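Local structure of Lin2111 protein (Listeria innocua, 3EDP) at residues Glu84-Met89 against Lys99-Phe104. The protein is of unknown function but probably acts as a DNA-binding transcription regulator of the GntR family, with a UTRA domain following its helix-turn-helix region. Numbering follows the deposited sequence.
Sequences EMTGVM and KDIKDF
The last turn of helix 79-86 packs against strand 99-108, an outermost strand of this chain's six-stranded antiparallel sheet, through a small apolar core flanked by two water bridges. Selenomethionine Met-85 fills the core: its chain turns about the CG-SE bond (chi3 86°), which sets the terminal methyl between Ile-101 and Phe-104. CE lies 3.4 Å from Ile-101 CD1, tighter than usual for carbons, and 3.4 Å from Phe-104 CD2. The selenium sits 5.3 Å from the Phe-104 ring centroid and 54° off its normal, an oblique Met-aromatic contact. Phe-158 and Pro-75 also pack on that ring. Beside the core, Thr-86 CG2 rests 3.7 Å from Ile-101 CG1.

No direct hydrogen bond joins the segments; water does. One molecule donates to Thr-86 O and accepts from Lys-99 N; a second donates to Thr-86 OG1 (2.9 Å) and to Lys-99 O (2.6 Å). The Thr-86 hydroxyl lies between the backbone N and the carbonyl carbon (chi1 70°), from where it also hydrogen-bonds to Ile-82 O and accepts from Val-88 N (3.3 Å). The arrangement is that of a helix C-terminus, closed by an ST turn at positive-phi Gly-87, packed on an outer strand of the UTRA-domain sheet.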
loop_
_atom_site.group_PDB
_atom_site.type_symbol
_atom_site.label_atom_id
_atom_site.label_comp_id
_atom_site.label_asym_id
_atom_site.label_seq_id
_atom_site.Cartn_x
_atom_site.Cartn_y
_atom_site.Cartn_z
ATOM N N GLU A 84 -3.931 -4.324 -23.738
ATOM C CA GLU A 84 -3.271 -5.282 -22.851
ATOM C C GLU A 84 -3.026 -4.720 -21.446
ATOM O O GLU A 84 -3.158 -5.434 -20.449
ATOM C CB GLU A 84 -1.935 -5.719 -23.455
ATOM C CG GLU A 84 -2.034 -6.844 -24.466
ATOM C CD GLU A 84 -1.738 -8.196 -23.851
ATOM O OE1 GLU A 84 -1.970 -8.359 -22.633
ATOM O OE2 GLU A 84 -1.264 -9.090 -24.583
HETATM N N MSE A 85 -2.657 -3.446 -21.371
HETATM C CA MSE A 85 -2.248 -2.857 -20.098
HETATM C C MSE A 85 -3.414 -2.401 -19.225
HETATM O O MSE A 85 -3.320 -2.397 -17.997
HETATM C CB MSE A 85 -1.301 -1.680 -20.344
HETATM C CG MSE A 85 0.028 -2.089 -20.955
HETATM SE SE MSE A 85 0.955 -0.590 -21.806
HETATM C CE MSE A 85 1.895 0.142 -20.269
ATOM N N THR A 86 -4.510 -2.004 -19.860
ATOM C CA THR A 86 -5.597 -1.362 -19.140
ATOM C C THR A 86 -6.935 -2.033 -19.410
ATOM O O THR A 86 -7.908 -1.776 -18.715
ATOM C CB THR A 86 -5.702 0.118 -19.541
ATOM O OG1 THR A 86 -6.189 0.216 -20.889
ATOM C CG2 THR A 86 -4.342 0.779 -19.458
ATOM N N GLY A 87 -6.983 -2.879 -20.436
ATOM C CA GLY A 87 -8.212 -3.564 -20.805
ATOM C C GLY A 87 -9.155 -2.694 -21.625
ATOM O O GLY A 87 -10.311 -3.054 -21.852
ATOM N N VAL A 88 -8.661 -1.544 -22.069
ATOM C CA VAL A 88 -9.495 -0.566 -22.768
ATOM C C VAL A 88 -9.215 -0.484 -24.271
ATOM O O VAL A 88 -8.061 -0.417 -24.697
ATOM C CB VAL A 88 -9.356 0.829 -22.135
ATOM C CG1 VAL A 88 -9.664 1.921 -23.155
ATOM C CG2 VAL A 88 -10.256 0.938 -20.925
HETATM N N MSE A 89 -10.285 -0.489 -25.064
HETATM C CA MSE A 89 -10.182 -0.474 -26.528
HETATM C C MSE A 89 -10.269 0.929 -27.121
HETATM O O MSE A 89 -10.601 1.889 -26.427
HETATM C CB MSE A 89 -11.279 -1.345 -27.150
HETATM C CG MSE A 89 -11.086 -2.839 -26.958
HETATM SE SE MSE A 89 -12.678 -3.866 -27.421
HETATM C CE MSE A 89 -12.057 -5.638 -26.878
ATOM N N LYS A 99 -8.448 3.552 -16.413
ATOM C CA LYS A 99 -7.107 4.123 -16.390
ATOM C C LYS A 99 -6.619 4.452 -17.794
ATOM O O LYS A 99 -6.721 3.633 -18.706
ATOM C CB LYS A 99 -6.139 3.188 -15.664
ATOM C CG LYS A 99 -6.587 2.870 -14.242
ATOM C CD LYS A 99 -5.532 2.124 -13.458
ATOM C CE LYS A 99 -5.991 1.905 -12.025
ATOM N NZ LYS A 99 -5.043 1.069 -11.241
ATOM N N ASP A 100 -6.096 5.663 -17.954
ATOM C CA ASP A 100 -5.677 6.176 -19.252
ATOM C C ASP A 100 -4.181 6.480 -19.248
ATOM O O ASP A 100 -3.737 7.429 -18.596
ATOM C CB ASP A 100 -6.471 7.442 -19.585
ATOM C CG ASP A 100 -6.110 8.027 -20.943
ATOM O OD1 ASP A 100 -5.697 7.260 -21.844
ATOM O OD2 ASP A 100 -6.250 9.260 -21.113
ATOM N N ILE A 101 -3.407 5.672 -19.971
ATOM C CA ILE A 101 -1.954 5.840 -20.001
ATOM C C ILE A 101 -1.534 7.063 -20.814
ATOM O O ILE A 101 -1.950 7.241 -21.955
ATOM C CB ILE A 101 -1.242 4.582 -20.541
ATOM C CG1 ILE A 101 -1.664 3.349 -19.748
ATOM C CG2 ILE A 101 0.267 4.747 -20.476
ATOM C CD1 ILE A 101 -0.869 2.117 -20.101
ATOM N N LYS A 102 -0.710 7.911 -20.212
ATOM C CA LYS A 102 -0.250 9.125 -20.866
ATOM C C LYS A 102 1.166 8.955 -21.401
ATOM O O LYS A 102 1.527 9.530 -22.418
ATOM C CB LYS A 102 -0.264 10.298 -19.879
ATOM C CG LYS A 102 -1.565 10.483 -19.118
ATOM C CD LYS A 102 -2.559 11.342 -19.877
ATOM C CE LYS A 102 -3.449 10.511 -20.774
ATOM N NZ LYS A 102 -4.589 11.317 -21.293
ATOM N N ASP A 103 1.965 8.175 -20.689
ATOM C CA ASP A 103 3.388 8.065 -20.956
ATOM C C ASP A 103 3.896 6.712 -20.486
ATOM O O ASP A 103 3.518 6.234 -19.407
ATOM C CB ASP A 103 4.151 9.154 -20.200
ATOM C CG ASP A 103 4.429 10.365 -21.048
ATOM O OD1 ASP A 103 4.794 10.186 -22.230
ATOM O OD2 ASP A 103 4.292 11.496 -20.529
ATOM N N PHE A 104 4.763 6.109 -21.293
ATOM C CA PHE A 104 5.452 4.886 -20.913
ATOM C C PHE A 104 6.787 4.864 -21.649
ATOM O O PHE A 104 6.828 4.706 -22.867
ATOM C CB PHE A 104 4.592 3.662 -21.259
ATOM C CG PHE A 104 5.219 2.338 -20.894
ATOM C CD1 PHE A 104 6.122 2.237 -19.848
ATOM C CD2 PHE A 104 4.872 1.183 -21.585
ATOM C CE1 PHE A 104 6.687 1.009 -19.505
ATOM C CE2 PHE A 104 5.438 -0.043 -21.256
ATOM C CZ PHE A 104 6.342 -0.131 -20.210
HETATM O O HOH W 1 -8.243 0.475 -17.079
HETATM O O HOH W 2 -6.213 3.143 -21.217
#